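Local atomic coordinates of probable glycosidase crf1 (Neosartorya fumigata, PDB entry 6IBU), a protein that cleaves chitin and transfers the released chain to 1,6-beta-glucan or to other chitin, cross-linking the polysaccharides of the fungal cell wall and septa. Residues V75-A80 with W101-G106; G184-A187 with S192-K195. All coordinates share one frame; numbering follows the deposited sequence.

Interaction 1: V75-A80 with W101-G106; sequences VVMKAA and WEVLGG
Val-103 reaches across to Ala-79 and Met-77 with both arms of its isopropyl fork. The CG1 methyl lies anti to the backbone N (chi1 179°), and CB of Ala-79 bears on the flank of the Val-103 CB-CG1 bond, closest to CG1 at 3.3 Å, a tighter fit than ordinary van der Waals contact; Val-103 CB stands 3.6 Å from the same methyl. CG2 is the shared arm, 4.0 Å from Ala-79 CB. The Met-77 and Val-103 side chains pass each other in opposite directions, and the bend of Met-77 at chi3 (75°) turns its CE to within 4.0 Å of Val-103 CG2. Farther along, polar contact is limited to a CA-H...O approach, with Gly-105 CA 3.4 Å from the carbonyl O of Ala-80. The packing is buried and almost wholly apolar. It joins the two facing sheets of the GH16 beta-sandwich, the catalytic domain of a longer protein. The side chain of Glu-102, a chitin-binding residue and the probable proton donor, leaves from the opposite side of strand 98-105, the side of the chitin site. Tyr-142 of strand 140-146 touches both Met-77 and Val-103, and Ile-89 of strand 85-93 packs on Met-77.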
loop_
_atom_site.group_PDB
_atom_site.type_symbol
_atom_site.label_atom_id
_atom_site.label_comp_id
_atom_site.label_asym_id
_atom_site.label_seq_id
_atom_site.Cartn_x
_atom_site.Cartn_y
_atom_site.Cartn_z
ATOM N N VAL A 75 -1.884 9.434 -0.160
ATOM C CA VAL A 75 -2.394 9.071 -1.503
ATOM C C VAL A 75 -3.790 9.658 -1.651
ATOM O O VAL A 75 -4.612 9.455 -0.773
ATOM C CB VAL A 75 -2.384 7.554 -1.718
ATOM C CG1 VAL A 75 -2.854 7.208 -3.118
ATOM C CG2 VAL A 75 -1.008 6.970 -1.449
ATOM N N VAL A 76 -4.037 10.408 -2.716
ATOM C CA VAL A 76 -5.417 10.881 -3.040
ATOM C C VAL A 76 -6.017 9.846 -4.030
ATOM O O VAL A 76 -5.380 9.706 -5.070
ATOM C CB VAL A 76 -5.355 12.330 -3.562
ATOM C CG1 VAL A 76 -6.704 12.838 -4.038
ATOM C CG2 VAL A 76 -4.782 13.262 -2.505
ATOM N N MET A 77 -7.088 9.056 -3.678
ATOM C CA MET A 77 -7.664 7.856 -4.359
ATOM C C MET A 77 -9.186 7.931 -4.247
ATOM O O MET A 77 -9.795 8.600 -3.337
ATOM C CB MET A 77 -7.176 6.511 -3.780
ATOM C CG MET A 77 -7.985 5.319 -4.247
ATOM S SD MET A 77 -7.308 3.863 -3.619
ATOM C CE MET A 77 -7.822 3.940 -1.907
ATOM N N LYS A 78 -9.703 7.554 -5.372
ATOM C CA LYS A 78 -11.105 7.199 -5.512
ATOM C C LYS A 78 -11.112 5.721 -5.832
ATOM O O LYS A 78 -10.490 5.331 -6.787
ATOM C CB LYS A 78 -11.771 8.061 -6.580
ATOM C CG LYS A 78 -13.265 7.793 -6.627
ATOM C CD LYS A 78 -14.029 8.760 -7.468
ATOM C CE LYS A 78 -13.777 8.451 -8.933
ATOM N NZ LYS A 78 -14.998 8.581 -9.767
ATOM N N ALA A 79 -11.758 4.926 -5.016
ATOM C CA ALA A 79 -11.679 3.456 -5.113
ATOM C C ALA A 79 -12.542 2.967 -6.277
ATOM O O ALA A 79 -13.511 3.622 -6.645
ATOM C CB ALA A 79 -12.101 2.831 -3.817
ATOM N N ALA A 80 -12.169 1.834 -6.845
ATOM C CA ALA A 80 -12.960 1.145 -7.874
ATOM C C ALA A 80 -14.236 0.664 -7.204
ATOM O O ALA A 80 -14.220 0.230 -6.056
ATOM C CB ALA A 80 -12.160 0.014 -8.472
ATOM N N TRP A 101 -3.942 0.140 3.125
ATOM C CA TRP A 101 -5.377 0.467 2.997
ATOM C C TRP A 101 -5.978 -0.517 1.996
ATOM O O TRP A 101 -5.309 -0.812 1.008
ATOM C CB TRP A 101 -5.549 1.905 2.502
ATOM C CG TRP A 101 -4.965 3.020 3.312
ATOM C CD1 TRP A 101 -3.783 3.662 3.107
ATOM C CD2 TRP A 101 -5.620 3.743 4.368
ATOM N NE1 TRP A 101 -3.625 4.690 3.991
ATOM C CE2 TRP A 101 -4.748 4.778 4.774
ATOM C CE3 TRP A 101 -6.836 3.594 5.033
ATOM C CZ2 TRP A 101 -5.074 5.663 5.806
ATOM C CZ3 TRP A 101 -7.161 4.465 6.047
ATOM C CH2 TRP A 101 -6.295 5.493 6.417
ATOM N N GLU A 102 -7.169 -1.048 2.258
ATOM C CA GLU A 102 -7.925 -1.840 1.254
ATOM C C GLU A 102 -9.335 -1.265 1.162
ATOM O O GLU A 102 -9.997 -1.207 2.177
ATOM C CB GLU A 102 -7.995 -3.316 1.635
ATOM C CG GLU A 102 -6.646 -3.952 1.925
ATOM C CD GLU A 102 -5.746 -4.074 0.706
ATOM O OE1 GLU A 102 -6.246 -4.380 -0.384
ATOM O OE2 GLU A 102 -4.545 -3.828 0.842
ATOM N N VAL A 103 -9.783 -0.853 -0.016
ATOM C CA VAL A 103 -11.223 -0.570 -0.243
ATOM C C VAL A 103 -11.833 -1.748 -1.016
ATOM O O VAL A 103 -11.178 -2.309 -1.890
ATOM C CB VAL A 103 -11.435 0.778 -0.958
ATOM C CG1 VAL A 103 -12.903 1.036 -1.214
ATOM C CG2 VAL A 103 -10.843 1.929 -0.165
ATOM N N LEU A 104 -13.062 -2.119 -0.673
ATOM C CA LEU A 104 -13.823 -3.170 -1.391
ATOM C C LEU A 104 -14.909 -2.455 -2.181
ATOM O O LEU A 104 -15.552 -1.567 -1.595
ATOM C CB LEU A 104 -14.391 -4.152 -0.374
ATOM C CG LEU A 104 -13.339 -4.776 0.542
ATOM C CD1 LEU A 104 -14.016 -5.650 1.568
ATOM C CD2 LEU A 104 -12.293 -5.577 -0.240
ATOM N N GLY A 105 -15.066 -2.791 -3.462
ATOM C CA GLY A 105 -16.015 -2.102 -4.358
ATOM C C GLY A 105 -17.436 -2.069 -3.830
ATOM O O GLY A 105 -18.072 -1.046 -3.960
ATOM N N GLY A 106 -17.934 -3.137 -3.225
ATOM C CA GLY A 106 -19.352 -3.202 -2.816
ATOM C C GLY A 106 -19.572 -2.681 -1.414
ATOM O O GLY A 106 -20.747 -2.576 -0.993
#

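Interaction 2: G184-A187 with S192-K195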
loop_
_atom_site.group_PDB
_atom_site.type_symbol
_atom_site.label_atom_id
_atom_site.label_comp_id
_atom_site.label_asym_id
_atom_site.label_seq_id
_atom_site.Cartn_x
_atom_site.Cartn_y
_atom_site.Cartn_z
ATOM N N GLY A 184 -2.616 -0.309 -6.484
ATOM C CA GLY A 184 -3.238 -1.229 -7.444
ATOM C C GLY A 184 -4.664 -1.578 -7.114
ATOM O O GLY A 184 -5.108 -1.401 -5.973
ATOM N N SER A 185 -5.336 -2.110 -8.118
ATOM C CA SER A 185 -6.688 -2.694 -8.009
ATOM C C SER A 185 -6.590 -4.113 -8.532
ATOM O O SER A 185 -5.700 -4.378 -9.322
ATOM C CB SER A 185 -7.700 -1.874 -8.753
ATOM O OG SER A 185 -7.392 -1.870 -10.147
ATOM N N TRP A 186 -7.480 -4.975 -8.069
ATOM C CA TRP A 186 -7.503 -6.408 -8.421
ATOM C C TRP A 186 -8.831 -7.009 -7.974
ATOM O O TRP A 186 -9.510 -6.405 -7.152
ATOM C CB TRP A 186 -6.331 -7.127 -7.764
ATOM C CG TRP A 186 -6.211 -6.904 -6.295
ATOM C CD1 TRP A 186 -5.767 -5.772 -5.678
ATOM C CD2 TRP A 186 -6.458 -7.860 -5.253
ATOM N NE1 TRP A 186 -5.740 -5.952 -4.325
ATOM C CE2 TRP A 186 -6.142 -7.224 -4.033
ATOM C CE3 TRP A 186 -6.885 -9.195 -5.229
ATOM C CZ2 TRP A 186 -6.273 -7.859 -2.805
ATOM C CZ3 TRP A 186 -7.020 -9.827 -4.014
ATOM C CH2 TRP A 186 -6.710 -9.168 -2.820
ATOM N N ALA A 187 -9.162 -8.178 -8.492
ATOM C CA ALA A 187 -10.421 -8.862 -8.142
ATOM C C ALA A 187 -10.155 -9.789 -6.963
ATOM O O ALA A 187 -9.677 -10.879 -7.194
ATOM C CB ALA A 187 -10.943 -9.601 -9.340
ATOM N N SER A 192 -11.232 -17.951 -9.058
ATOM C CA SER A 192 -10.023 -18.776 -8.825
ATOM C C SER A 192 -9.408 -18.491 -7.450
ATOM O O SER A 192 -8.456 -19.188 -7.094
ATOM C CB SER A 192 -9.027 -18.580 -9.928
ATOM O OG SER A 192 -8.067 -17.602 -9.573
ATOM N N ASN A 193 -9.896 -17.515 -6.693
ATOM C CA ASN A 193 -9.299 -17.187 -5.373
ATOM C C ASN A 193 -9.864 -18.129 -4.316
ATOM O O ASN A 193 -10.947 -18.687 -4.490
ATOM C CB ASN A 193 -9.548 -15.734 -4.984
ATOM C CG ASN A 193 -8.747 -14.744 -5.796
ATOM O OD1 ASN A 193 -7.848 -15.115 -6.545
ATOM N ND2 ASN A 193 -9.075 -13.472 -5.649
ATOM N N PRO A 194 -9.171 -18.298 -3.169
ATOM C CA PRO A 194 -9.735 -19.022 -2.037
ATOM C C PRO A 194 -11.081 -18.410 -1.618
ATOM O O PRO A 194 -11.210 -17.215 -1.707
ATOM C CB PRO A 194 -8.709 -18.838 -0.905
ATOM C CG PRO A 194 -7.420 -18.422 -1.591
ATOM C CD PRO A 194 -7.828 -17.768 -2.890
ATOM N N LYS A 195 -12.005 -19.243 -1.131
ATOM C CA LYS A 195 -13.327 -18.839 -0.587
ATOM C C LYS A 195 -13.140 -17.688 0.411
ATOM O O LYS A 195 -13.925 -16.740 0.354
ATOM C CB LYS A 195 -14.026 -20.011 0.113
ATOM C CG LYS A 195 -14.351 -21.217 -0.765
ATOM C CD LYS A 195 -15.029 -22.362 -0.014
ATOM C CE LYS A 195 -14.230 -22.868 1.175
ATOM N NZ LYS A 195 -14.908 -23.994 1.856
#
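Chi1 of Asn-193 (-72°) sets CG anti to its own carbonyl carbon and beside the backbone N, and with chi2 near zero (-10°) the amide nitrogen is carried toward the end of strand 179-187. There ND2 lies 3.1 Å from the carbonyl O of Ala-187. The N-H points well off the line to that oxygen, with an angle of 123° at the hydrogen, so this is a weak bond. The stronger partner of ND2 is the carbonyl O of Gly-188, the next residue along; one amide group therefore serves two successive carbonyls where the chain leaves the strand. Asn-193 ND2 also lies at the edge of the Trp-186 indole, near its plane and 4.5 Å from CZ3, so neither face of the ring is taken up by the amide. The other end of the indole is fixed by a hydrogen bond from NE1 to Ser-88 OG. Trp-186 binds chitin, and Thr-197, another chitin-binding residue, has its side chain about 4 Å from that of Asn-193. The contact thus ties the tip of a cleft strand to the loop leading into helix 195-201. Strand 179-187 runs beside strand 85-93 in the sheet, Pro-194 occupies the N-cap of helix 195-201, and that helix packs Trp-200 against Trp-186 and Ile-198 against Asn-193.

Interaction 1 is core and interaction 2 lies nearer the surface, their centres about 15 Å apart. The first works by methyl packing between the two sheets of the sandwich; the second depends on a side-chain amide and backbone carbonyls, where a strand gives way to loop and helix. Both nevertheless reach the same sheet, in which strand 85-93 lies between strands 98-105 and 179-187. They meet in the cleft: Glu-102 OE1 is 4.2 Å from Trp-186 CZ2, a packing contact, and is also hydrogen-bonded to the Ser-88 hydroxyl that holds Trp-186. Strand 98-105 thus has its inner face in the hydrophobic interior and its other face in the chitin site.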